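Local coordinates for glyoxalase-like domain protein (Staphylococcus aureus, PDB 3P8A), which is of unknown function but probably has the paired-sheet vicinal oxygen chelate fold of glyoxalase-like proteins, at residues G51-Y56 with I135-D140; L152-Q157 with P165-W170; Y64-Y69 with F185-S190. All coordinates share one frame; numbering follows the deposited sequence.

Three contacts illustrate how one chain can use different chemistry to hold together at different depths. Contact 2 is wholly buried, a hairpin pairing inside the eight-stranded sheet, where two direct backbone bonds give way to aromatic and aliphatic packing. Contact 1 brings together the two outermost strands of that same sheet; partly buried, it relies on waters and a glycerol instead of direct hydrogen bonds. Contact 3, also partly buried, joins a turn of this sheet to the start of a strand in the seven-stranded one, through a glutamine, a ring face and a water. Contacts 1 and 3 touch contact 2 at W170, through R139 and Y69; contact 1 meets it again where I135 packs on Y153.

Contact 1: residues G51-Y56 with I135-D140; sequences GYHHKY and IQMERD. With GOL (glycerol), chain C.
H53 and R139 converge on one glycerol hydroxyl between two edge strands. O2 of the glycerol lies at the edge of the H53 ring, 2.7 Å from H53 NE2 in a hydrogen bond that either partner could donate, while R139 NE donates to the same O2 over 2.9 Å. R139 NH2 also approaches glycerol O1, so closely that the fitted distance is doubtful. The R139 chain, extended from CG to NE, carries the guanidinium here, its CB packing 3.5 Å from Y52 O. The glycerol, probably from the crystallisation liquor, is held as well by E71 and Y69, consistent with a polar pocket.

Water does the work between the backbones, which share no direct hydrogen bond. One molecule bridges Y52 O and H54 N, with a very short leg of doubtful length to E138 O; a second links Y52 O with D140 N, and a third Y52 N with D140 O. Another donates to Q136 O and takes a weak bond from K55 NZ, salt-bridged to E89.

Apolar contact gathers round M137, present as selenomethionine. Folded at chi2 (-77°) and again at chi3, its chain turns SE to the edge of the Y56 ring, 3.8 Å from Y56 CE2, a Met-aromatic contact, and CE toward H53, 3.7 Å from H53 CD2. Beside it, K55 CE rests 3.9 Å from I135 CG2.

Strands 48-53 and 130-139 are the outermost of the eight-stranded sheet; segments 51-53 and 135-139 run roughly antiparallel, at 147°, consistent with the strongly curved, cup-like sheet of vicinal oxygen chelate proteins. Strands 58-64 and 147-155 flank them.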
loop_
_atom_site.group_PDB
_atom_site.type_symbol
_atom_site.label_atom_id
_atom_site.label_comp_id
_atom_site.label_asym_id
_atom_site.label_seq_id
_atom_site.Cartn_x
_atom_site.Cartn_y
_atom_site.Cartn_z
ATOM N N GLY A 51 4.532 7.875 -13.148
ATOM C CA GLY A 51 3.677 8.667 -14.020
ATOM C C GLY A 51 2.756 9.557 -13.226
ATOM O O GLY A 51 2.864 9.623 -12.007
ATOM N N TYR A 52 1.824 10.208 -13.914
ATOM C CA TYR A 52 0.844 11.135 -13.363
ATOM C C TYR A 52 -0.547 10.506 -13.412
ATOM O O TYR A 52 -0.909 9.885 -14.414
ATOM C CB TYR A 52 0.884 12.436 -14.188
ATOM C CG TYR A 52 -0.014 13.562 -13.724
ATOM C CD1 TYR A 52 -1.230 13.821 -14.359
ATOM C CD2 TYR A 52 0.404 14.447 -12.734
ATOM C CE1 TYR A 52 -2.021 14.915 -13.994
ATOM C CE2 TYR A 52 -0.385 15.529 -12.347
ATOM C CZ TYR A 52 -1.604 15.750 -12.971
ATOM O OH TYR A 52 -2.372 16.825 -12.609
ATOM N N HIS A 53 -1.302 10.624 -12.305
ATOM C CA HIS A 53 -2.666 10.131 -12.177
ATOM C C HIS A 53 -3.551 11.345 -12.497
ATOM O O HIS A 53 -3.742 12.212 -11.637
ATOM C CB HIS A 53 -2.947 9.597 -10.745
ATOM C CG HIS A 53 -2.020 8.511 -10.284
ATOM N ND1 HIS A 53 -1.153 8.711 -9.215
ATOM C CD2 HIS A 53 -1.874 7.245 -10.735
ATOM C CE1 HIS A 53 -0.510 7.566 -9.059
ATOM N NE2 HIS A 53 -0.926 6.648 -9.940
ATOM N N HIS A 54 -4.020 11.445 -13.771
ATOM C CA HIS A 54 -4.808 12.590 -14.244
ATOM C C HIS A 54 -6.036 12.911 -13.431
ATOM O O HIS A 54 -6.295 14.083 -13.209
ATOM C CB HIS A 54 -5.138 12.526 -15.747
ATOM C CG HIS A 54 -5.557 13.863 -16.286
ATOM N ND1 HIS A 54 -4.626 14.768 -16.774
ATOM C CD2 HIS A 54 -6.786 14.441 -16.314
ATOM C CE1 HIS A 54 -5.318 15.849 -17.109
ATOM N NE2 HIS A 54 -6.624 15.698 -16.854
ATOM N N LYS A 55 -6.763 11.888 -12.957
ATOM C CA LYS A 55 -7.973 12.056 -12.140
ATOM C C LYS A 55 -7.722 12.805 -10.828
ATOM O O LYS A 55 -8.604 13.534 -10.367
ATOM C CB LYS A 55 -8.541 10.692 -11.760
ATOM C CG LYS A 55 -9.320 9.971 -12.840
ATOM C CD LYS A 55 -9.510 8.486 -12.494
ATOM C CE LYS A 55 -10.372 8.219 -11.279
ATOM N NZ LYS A 55 -11.795 8.615 -11.485
ATOM N N TYR A 56 -6.540 12.592 -10.207
ATOM C CA TYR A 56 -6.221 13.145 -8.890
ATOM C C TYR A 56 -5.206 14.261 -8.818
ATOM O O TYR A 56 -5.221 15.004 -7.841
ATOM C CB TYR A 56 -5.827 12.016 -7.938
ATOM C CG TYR A 56 -6.866 10.920 -7.826
ATOM C CD1 TYR A 56 -8.077 11.141 -7.169
ATOM C CD2 TYR A 56 -6.637 9.659 -8.367
ATOM C CE1 TYR A 56 -9.040 10.138 -7.072
ATOM C CE2 TYR A 56 -7.601 8.654 -8.292
ATOM C CZ TYR A 56 -8.789 8.892 -7.621
ATOM O OH TYR A 56 -9.714 7.890 -7.511
ATOM N N ILE A 135 -12.689 1.067 -10.013
ATOM C CA ILE A 135 -12.299 2.369 -10.548
ATOM C C ILE A 135 -11.218 2.123 -11.603
ATOM O O ILE A 135 -10.141 1.625 -11.261
ATOM C CB ILE A 135 -11.781 3.315 -9.423
ATOM C CG1 ILE A 135 -12.822 3.544 -8.279
ATOM C CG2 ILE A 135 -11.234 4.638 -9.989
ATOM C CD1 ILE A 135 -14.079 4.356 -8.641
ATOM N N GLN A 136 -11.485 2.504 -12.869
ATOM C CA GLN A 136 -10.498 2.383 -13.952
ATOM C C GLN A 136 -9.393 3.439 -13.782
ATOM O O GLN A 136 -9.672 4.605 -13.486
ATOM C CB GLN A 136 -11.171 2.485 -15.329
ATOM C CG GLN A 136 -11.312 1.130 -16.056
ATOM C CD GLN A 136 -10.007 0.469 -16.476
ATOM O OE1 GLN A 136 -8.979 1.115 -16.738
ATOM N NE2 GLN A 136 -10.036 -0.847 -16.584
HETATM N N MSE A 137 -8.127 3.006 -13.895
HETATM C CA MSE A 137 -6.974 3.871 -13.663
HETATM C C MSE A 137 -5.927 3.695 -14.750
HETATM O O MSE A 137 -5.784 2.609 -15.317
HETATM C CB MSE A 137 -6.304 3.488 -12.332
HETATM C CG MSE A 137 -7.134 3.743 -11.084
HETATM SE SE MSE A 137 -7.208 5.621 -10.518
HETATM C CE MSE A 137 -5.313 5.974 -10.249
ATOM N N GLU A 138 -5.132 4.743 -14.976
ATOM C CA GLU A 138 -4.038 4.708 -15.932
ATOM C C GLU A 138 -2.996 5.767 -15.613
ATOM O O GLU A 138 -3.268 6.731 -14.903
ATOM C CB GLU A 138 -4.522 4.880 -17.396
ATOM C CG GLU A 138 -5.111 6.249 -17.718
ATOM C CD GLU A 138 -5.282 6.565 -19.195
ATOM O OE1 GLU A 138 -5.152 7.758 -19.558
ATOM O OE2 GLU A 138 -5.561 5.633 -19.986
ATOM N N ARG A 139 -1.814 5.573 -16.162
ATOM C CA ARG A 139 -0.699 6.504 -16.150
ATOM C C ARG A 139 0.166 6.181 -17.359
ATOM O O ARG A 139 0.307 5.008 -17.729
ATOM C CB ARG A 139 0.093 6.572 -14.801
ATOM C CG ARG A 139 0.779 5.294 -14.356
ATOM C CD ARG A 139 1.708 5.471 -13.154
ATOM N NE ARG A 139 1.969 4.192 -12.485
ATOM C CZ ARG A 139 2.885 3.295 -12.852
ATOM N NH1 ARG A 139 3.666 3.520 -13.902
ATOM N NH2 ARG A 139 3.021 2.164 -12.175
ATOM N N ASP A 140 0.698 7.223 -18.013
ATOM C CA ASP A 140 1.556 7.047 -19.186
ATOM C C ASP A 140 2.943 6.598 -18.761
ATOM O O ASP A 140 3.436 7.011 -17.702
ATOM C CB ASP A 140 1.680 8.372 -19.956
ATOM C CG ASP A 140 0.373 8.997 -20.403
ATOM O OD1 ASP A 140 -0.545 8.240 -20.802
ATOM O OD2 ASP A 140 0.273 10.249 -20.373
HETATM C C1 GOL C . 1.732 2.800 -8.950
HETATM O O1 GOL C . 2.148 1.903 -9.887
HETATM C C2 GOL C . 0.357 3.120 -9.390
HETATM O O2 GOL C . 0.477 4.367 -10.043
HETATM C C3 GOL C . -0.542 3.108 -8.156
HETATM O O3 GOL C . -1.096 4.407 -7.818
HETATM O O HOH W 1 -3.420 9.082 -15.617
HETATM O O HOH W 2 2.763 10.001 -16.907
HETATM O O HOH W 3 0.053 9.679 -16.933
HETATM O O HOH W 4 -12.122 6.036 -13.570
#

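Contact 2: residues L152-Q157 with P165-W170; sequences LYIMNQ and PFFIQW
L152 and F167 bind each other twice through their backbones, forming a hydrogen-bonded antiparallel pair. The bond from F167 N to L152 O is the straighter, 3.0 Å long with an N-H...O angle of 173°, and the donor lies in the carbonyl plane. The return bond, L152 N to F167 O, spans 3.1 Å, its donor tilted from the plane of the F167 carbonyl. Two residues on, where the same register would pair I154 N with P165 O, a water intervenes: it accepts from I154 N at 2.6 Å and donates to P165 O at 3.0 Å, so the strands part here while these two groups remain joined.

Beyond this ladder, the side chains separate onto two faces. On one, L152 lies alongside F167, pointing the same way, and I154 comes in obliquely, with its CD1 3.9 Å from F167 CE2. On the other face Y153 and F166 run side by side. Their rings, tilted by 34°, form neither a stack nor an edge-to-face pair; the tighter touch is Y153 CD1 against F166 CB, 3.5 Å apart. F166 holds CG between its backbone N and carbonyl carbon (chi1 63°), which sets its ring beside the tyrosine. The far end of Y153 is anchored through its hydroxyl to F94 N.

Within the eight-stranded sheet, strand 166-170 is flanked by strands 147-155 and 106-113, and strand 147-155 by 130-139. Helix 201-212 covers I154 and P165, while F166 also packs on N109 and C111.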
loop_
_atom_site.group_PDB
_atom_site.type_symbol
_atom_site.label_atom_id
_atom_site.label_comp_id
_atom_site.label_asym_id
_atom_site.label_seq_id
_atom_site.Cartn_x
_atom_site.Cartn_y
_atom_site.Cartn_z
ATOM N N LEU A 152 -10.365 -1.211 -6.273
ATOM C CA LEU A 152 -11.620 -1.455 -5.564
ATOM C C LEU A 152 -11.346 -1.079 -4.119
ATOM O O LEU A 152 -10.301 -1.441 -3.567
ATOM C CB LEU A 152 -12.054 -2.918 -5.686
ATOM C CG LEU A 152 -13.365 -3.331 -4.981
ATOM C CD1 LEU A 152 -14.594 -2.833 -5.736
ATOM C CD2 LEU A 152 -13.403 -4.824 -4.805
ATOM N N TYR A 153 -12.237 -0.283 -3.544
ATOM C CA TYR A 153 -12.086 0.192 -2.184
ATOM C C TYR A 153 -13.156 -0.331 -1.274
ATOM O O TYR A 153 -14.301 -0.503 -1.701
ATOM C CB TYR A 153 -12.150 1.703 -2.155
ATOM C CG TYR A 153 -11.030 2.368 -2.924
ATOM C CD1 TYR A 153 -9.788 2.582 -2.336
ATOM C CD2 TYR A 153 -11.243 2.877 -4.201
ATOM C CE1 TYR A 153 -8.759 3.216 -3.025
ATOM C CE2 TYR A 153 -10.231 3.554 -4.886
ATOM C CZ TYR A 153 -8.984 3.700 -4.298
ATOM O OH TYR A 153 -7.992 4.386 -4.930
ATOM N N ILE A 154 -12.805 -0.501 -0.001
ATOM C CA ILE A 154 -13.767 -0.861 1.032
ATOM C C ILE A 154 -14.277 0.436 1.646
ATOM O O ILE A 154 -13.486 1.304 2.000
ATOM C CB ILE A 154 -13.128 -1.795 2.084
ATOM C CG1 ILE A 154 -12.834 -3.175 1.459
ATOM C CG2 ILE A 154 -14.030 -1.912 3.342
ATOM C CD1 ILE A 154 -11.903 -4.024 2.272
HETATM N N MSE A 155 -15.603 0.577 1.767
HETATM C CA MSE A 155 -16.186 1.740 2.420
HETATM C C MSE A 155 -16.879 1.319 3.736
HETATM O O MSE A 155 -18.067 0.967 3.757
HETATM C CB MSE A 155 -17.119 2.496 1.479
HETATM C CG MSE A 155 -17.219 3.947 1.826
HETATM SE SE MSE A 155 -19.027 4.520 1.621
HETATM C CE MSE A 155 -19.622 4.080 3.442
ATOM N N ASN A 156 -16.110 1.311 4.822
ATOM C CA ASN A 156 -16.614 0.923 6.132
ATOM C C ASN A 156 -17.562 1.980 6.705
ATOM O O ASN A 156 -17.169 3.141 6.850
ATOM C CB ASN A 156 -15.463 0.609 7.092
ATOM C CG ASN A 156 -15.862 -0.054 8.393
ATOM O OD1 ASN A 156 -15.098 -0.063 9.357
ATOM N ND2 ASN A 156 -17.053 -0.631 8.456
ATOM N N GLN A 157 -18.824 1.562 7.000
ATOM C CA GLN A 157 -19.893 2.404 7.557
ATOM C C GLN A 157 -19.619 2.727 9.027
ATOM O O GLN A 157 -20.058 3.768 9.526
ATOM C CB GLN A 157 -21.262 1.731 7.397
ATOM C CG GLN A 157 -22.284 2.587 6.631
ATOM C CD GLN A 157 -22.248 2.411 5.126
ATOM O OE1 GLN A 157 -21.756 1.408 4.588
ATOM N NE2 GLN A 157 -22.812 3.374 4.408
ATOM N N PRO A 165 -6.870 -1.301 3.637
ATOM C CA PRO A 165 -6.109 -1.646 2.424
ATOM C C PRO A 165 -7.082 -1.785 1.245
ATOM O O PRO A 165 -8.261 -2.116 1.442
ATOM C CB PRO A 165 -5.503 -3.013 2.763
ATOM C CG PRO A 165 -5.421 -3.024 4.241
ATOM C CD PRO A 165 -6.660 -2.311 4.698
ATOM N N PHE A 166 -6.603 -1.497 0.033
ATOM C CA PHE A 166 -7.433 -1.533 -1.163
ATOM C C PHE A 166 -6.897 -2.553 -2.151
ATOM O O PHE A 166 -5.833 -3.129 -1.919
ATOM C CB PHE A 166 -7.607 -0.129 -1.771
ATOM C CG PHE A 166 -6.333 0.514 -2.256
ATOM C CD1 PHE A 166 -5.498 1.189 -1.375
ATOM C CD2 PHE A 166 -5.987 0.484 -3.603
ATOM C CE1 PHE A 166 -4.328 1.795 -1.830
ATOM C CE2 PHE A 166 -4.824 1.104 -4.056
ATOM C CZ PHE A 166 -4.008 1.764 -3.170
ATOM N N PHE A 167 -7.678 -2.837 -3.204
ATOM C CA PHE A 167 -7.358 -3.900 -4.148
ATOM C C PHE A 167 -6.971 -3.369 -5.508
ATOM O O PHE A 167 -7.490 -2.349 -5.943
ATOM C CB PHE A 167 -8.589 -4.828 -4.308
ATOM C CG PHE A 167 -9.119 -5.429 -3.021
ATOM C CD1 PHE A 167 -8.658 -6.657 -2.567
ATOM C CD2 PHE A 167 -10.133 -4.795 -2.305
ATOM C CE1 PHE A 167 -9.158 -7.221 -1.383
ATOM C CE2 PHE A 167 -10.621 -5.351 -1.119
ATOM C CZ PHE A 167 -10.153 -6.586 -0.688
ATOM N N ILE A 168 -6.098 -4.097 -6.187
ATOM C CA ILE A 168 -5.641 -3.770 -7.515
ATOM C C ILE A 168 -5.696 -4.992 -8.428
ATOM O O ILE A 168 -5.299 -6.091 -8.049
ATOM C CB ILE A 168 -4.207 -3.116 -7.529
ATOM C CG1 ILE A 168 -3.879 -2.479 -8.915
ATOM C CG2 ILE A 168 -3.086 -4.108 -7.077
ATOM C CD1 ILE A 168 -2.712 -1.406 -8.852
ATOM N N GLN A 169 -6.137 -4.756 -9.651
ATOM C CA GLN A 169 -6.092 -5.738 -10.720
ATOM C C GLN A 169 -5.456 -5.017 -11.906
ATOM O O GLN A 169 -6.032 -4.077 -12.462
ATOM C CB GLN A 169 -7.463 -6.316 -11.098
ATOM C CG GLN A 169 -7.294 -7.541 -12.019
ATOM C CD GLN A 169 -8.582 -8.007 -12.637
ATOM O OE1 GLN A 169 -9.568 -8.287 -11.953
ATOM N NE2 GLN A 169 -8.568 -8.172 -13.939
ATOM N N TRP A 170 -4.239 -5.435 -12.236
ATOM C CA TRP A 170 -3.468 -4.898 -13.362
ATOM C C TRP A 170 -4.064 -5.442 -14.671
ATOM O O TRP A 170 -4.385 -6.640 -14.746
ATOM C CB TRP A 170 -1.992 -5.333 -13.214
ATOM C CG TRP A 170 -1.303 -4.698 -12.048
ATOM C CD1 TRP A 170 -1.006 -5.283 -10.851
ATOM C CD2 TRP A 170 -0.812 -3.355 -11.971
ATOM N NE1 TRP A 170 -0.388 -4.376 -10.023
ATOM C CE2 TRP A 170 -0.219 -3.197 -10.698
ATOM C CE3 TRP A 170 -0.781 -2.275 -12.868
ATOM C CZ2 TRP A 170 0.360 -1.986 -10.284
ATOM C CZ3 TRP A 170 -0.237 -1.068 -12.445
ATOM C CH2 TRP A 170 0.316 -0.929 -11.162
HETATM O O HOH W 5 -10.268 -0.078 0.598
#

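Contact 3: residues Y64-Y69 with F185-S190; sequences YINENY and FQKQFS
Q186 ties the turn after strand 58-64 to the segment leading into strand 189-198. Its side-chain NE2 donates to Y64 O at 2.8 Å with an N-H...O angle of 137°, approaching from outside the carbonyl plane. The chain, extended beyond CG, runs past Y64 O and brings NE2 against it, and its OE1 is held by K46 N. The backbone N of Q186 adds two weak bonds, to Y64 O and to I65 O. Each loop is also braced internally: I65 N bonds to N68 O, and F189 N to Q186 O closes a type I turn.

Ring packing centres on F185. The backbone of N66 and E67 passes over one face of its ring, toward the rim, with E67 N 3.5 Å from F185 CZ, while Y64 CB meets the ring edge at 4.0 Å from F185 CD1. E67 CG adds a touch at F185 CE2. Aliphatic contact comes from I65: with CG1 beside the backbone N (chi1 -51°), CG2 is directed at F189, 3.7 Å from F189 CB.

At the surface, N66 and K187 cross at about a right angle, N66 OD1 coming within 3.4 Å of K187 CE. One water joins them with E67: it donates to N66 OD1 and E67 OE1 and accepts from K187 NZ, so the opposite charges of E67 and K187 are linked indirectly.

The contact joins the 58-64/69-75 hairpin of the eight-stranded sheet to strand 189-198 of the seven-stranded one. I45 packs on I65, Q186 and F189; Y64 reaches L181 of helix 176-181, and F189 leans on strand 244-252.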
loop_
_atom_site.group_PDB
_atom_site.type_symbol
_atom_site.label_atom_id
_atom_site.label_comp_id
_atom_site.label_asym_id
_atom_site.label_seq_id
_atom_site.Cartn_x
_atom_site.Cartn_y
_atom_site.Cartn_z
ATOM N N TYR A 64 11.013 -0.696 -6.920
ATOM C CA TYR A 64 10.687 -2.096 -7.185
ATOM C C TYR A 64 11.537 -3.018 -6.330
ATOM O O TYR A 64 12.764 -2.937 -6.350
ATOM C CB TYR A 64 10.838 -2.437 -8.681
ATOM C CG TYR A 64 9.833 -1.750 -9.573
ATOM C CD1 TYR A 64 8.528 -2.216 -9.673
ATOM C CD2 TYR A 64 10.198 -0.659 -10.356
ATOM C CE1 TYR A 64 7.603 -1.605 -10.520
ATOM C CE2 TYR A 64 9.285 -0.041 -11.208
ATOM C CZ TYR A 64 7.988 -0.519 -11.288
ATOM O OH TYR A 64 7.078 0.080 -12.130
ATOM N N ILE A 65 10.874 -3.883 -5.565
ATOM C CA ILE A 65 11.550 -4.834 -4.690
ATOM C C ILE A 65 11.566 -6.195 -5.390
ATOM O O ILE A 65 12.489 -6.460 -6.160
ATOM C CB ILE A 65 10.943 -4.827 -3.246
ATOM C CG1 ILE A 65 10.863 -3.410 -2.659
ATOM C CG2 ILE A 65 11.698 -5.765 -2.307
ATOM C CD1 ILE A 65 12.282 -2.608 -2.554
ATOM N N ASN A 66 10.539 -7.031 -5.173
ATOM C CA ASN A 66 10.452 -8.365 -5.781
ATOM C C ASN A 66 8.984 -8.784 -5.878
ATOM O O ASN A 66 8.394 -9.234 -4.887
ATOM C CB ASN A 66 11.301 -9.372 -4.971
ATOM C CG ASN A 66 11.554 -10.710 -5.650
ATOM O OD1 ASN A 66 11.072 -11.002 -6.756
ATOM N ND2 ASN A 66 12.319 -11.563 -4.985
ATOM N N GLU A 67 8.379 -8.548 -7.066
ATOM C CA GLU A 67 6.972 -8.827 -7.386
ATOM C C GLU A 67 6.018 -7.945 -6.535
ATOM O O GLU A 67 4.798 -8.161 -6.481
ATOM C CB GLU A 67 6.649 -10.343 -7.321
ATOM C CG GLU A 67 7.378 -11.145 -8.385
ATOM C CD GLU A 67 7.351 -12.648 -8.195
ATOM O OE1 GLU A 67 8.385 -13.214 -7.768
ATOM O OE2 GLU A 67 6.302 -13.264 -8.490
ATOM N N ASN A 68 6.608 -6.914 -5.906
ATOM C CA ASN A 68 5.941 -5.891 -5.100
ATOM C C ASN A 68 6.839 -4.658 -5.084
ATOM O O ASN A 68 7.983 -4.725 -5.533
ATOM C CB ASN A 68 5.582 -6.392 -3.685
ATOM C CG ASN A 68 6.664 -7.165 -2.981
ATOM O OD1 ASN A 68 6.447 -8.292 -2.502
ATOM N ND2 ASN A 68 7.848 -6.589 -2.901
ATOM N N TYR A 69 6.308 -3.515 -4.652
ATOM C CA TYR A 69 7.105 -2.300 -4.700
ATOM C C TYR A 69 6.696 -1.287 -3.669
ATOM O O TYR A 69 5.705 -1.462 -2.973
ATOM C CB TYR A 69 7.053 -1.669 -6.117
ATOM C CG TYR A 69 5.681 -1.273 -6.610
ATOM C CD1 TYR A 69 5.276 0.059 -6.602
ATOM C CD2 TYR A 69 4.801 -2.223 -7.136
ATOM C CE1 TYR A 69 4.017 0.435 -7.075
ATOM C CE2 TYR A 69 3.543 -1.856 -7.620
ATOM C CZ TYR A 69 3.152 -0.528 -7.576
ATOM O OH TYR A 69 1.920 -0.160 -8.048
ATOM N N PHE A 185 13.480 -5.049 -10.631
ATOM C CA PHE A 185 13.461 -5.725 -9.330
ATOM C C PHE A 185 14.837 -5.743 -8.668
ATOM O O PHE A 185 15.842 -6.047 -9.316
ATOM C CB PHE A 185 12.898 -7.154 -9.423
ATOM C CG PHE A 185 11.436 -7.340 -9.786
ATOM C CD1 PHE A 185 10.537 -6.274 -9.722
ATOM C CD2 PHE A 185 10.956 -8.587 -10.190
ATOM C CE1 PHE A 185 9.188 -6.452 -10.057
ATOM C CE2 PHE A 185 9.609 -8.758 -10.531
ATOM C CZ PHE A 185 8.732 -7.692 -10.456
ATOM N N GLN A 186 14.871 -5.418 -7.368
ATOM C CA GLN A 186 16.108 -5.382 -6.586
ATOM C C GLN A 186 15.996 -6.557 -5.647
ATOM O O GLN A 186 15.518 -6.424 -4.519
ATOM C CB GLN A 186 16.211 -4.047 -5.829
ATOM C CG GLN A 186 16.171 -2.846 -6.753
ATOM C CD GLN A 186 15.981 -1.581 -5.981
ATOM O OE1 GLN A 186 16.908 -1.087 -5.330
ATOM N NE2 GLN A 186 14.774 -1.016 -6.058
ATOM N N LYS A 187 16.369 -7.731 -6.159
ATOM C CA LYS A 187 16.232 -9.041 -5.529
ATOM C C LYS A 187 17.058 -9.356 -4.274
ATOM O O LYS A 187 16.835 -10.394 -3.629
ATOM C CB LYS A 187 16.207 -10.155 -6.578
ATOM C CG LYS A 187 14.915 -10.098 -7.399
ATOM C CD LYS A 187 14.805 -11.180 -8.452
ATOM C CE LYS A 187 13.480 -11.085 -9.170
ATOM N NZ LYS A 187 13.334 -12.134 -10.214
ATOM N N GLN A 188 17.923 -8.413 -3.869
ATOM C CA GLN A 188 18.696 -8.470 -2.618
ATOM C C GLN A 188 17.700 -8.168 -1.464
ATOM O O GLN A 188 17.935 -8.561 -0.319
ATOM C CB GLN A 188 19.834 -7.411 -2.645
ATOM C CG GLN A 188 19.347 -5.952 -2.615
ATOM C CD GLN A 188 20.073 -4.967 -3.485
ATOM O OE1 GLN A 188 20.689 -4.010 -3.010
ATOM N NE2 GLN A 188 19.950 -5.130 -4.795
ATOM N N PHE A 189 16.592 -7.456 -1.792
ATOM C CA PHE A 189 15.544 -7.075 -0.857
ATOM C C PHE A 189 14.319 -7.936 -1.000
ATOM O O PHE A 189 13.992 -8.379 -2.100
ATOM C CB PHE A 189 15.132 -5.614 -1.069
ATOM C CG PHE A 189 16.243 -4.609 -0.968
ATOM C CD1 PHE A 189 16.986 -4.483 0.202
ATOM C CD2 PHE A 189 16.492 -3.724 -2.008
ATOM C CE1 PHE A 189 18.000 -3.534 0.299
ATOM C CE2 PHE A 189 17.505 -2.772 -1.909
ATOM C CZ PHE A 189 18.262 -2.695 -0.764
ATOM N N SER A 190 13.595 -8.096 0.111
ATOM C CA SER A 190 12.360 -8.847 0.209
ATOM C C SER A 190 11.537 -8.258 1.359
ATOM O O SER A 190 12.021 -8.210 2.491
ATOM C CB SER A 190 12.665 -10.323 0.463
ATOM O OG SER A 190 11.532 -11.134 0.203
HETATM O O HOH W 6 10.943 -13.103 -8.710
#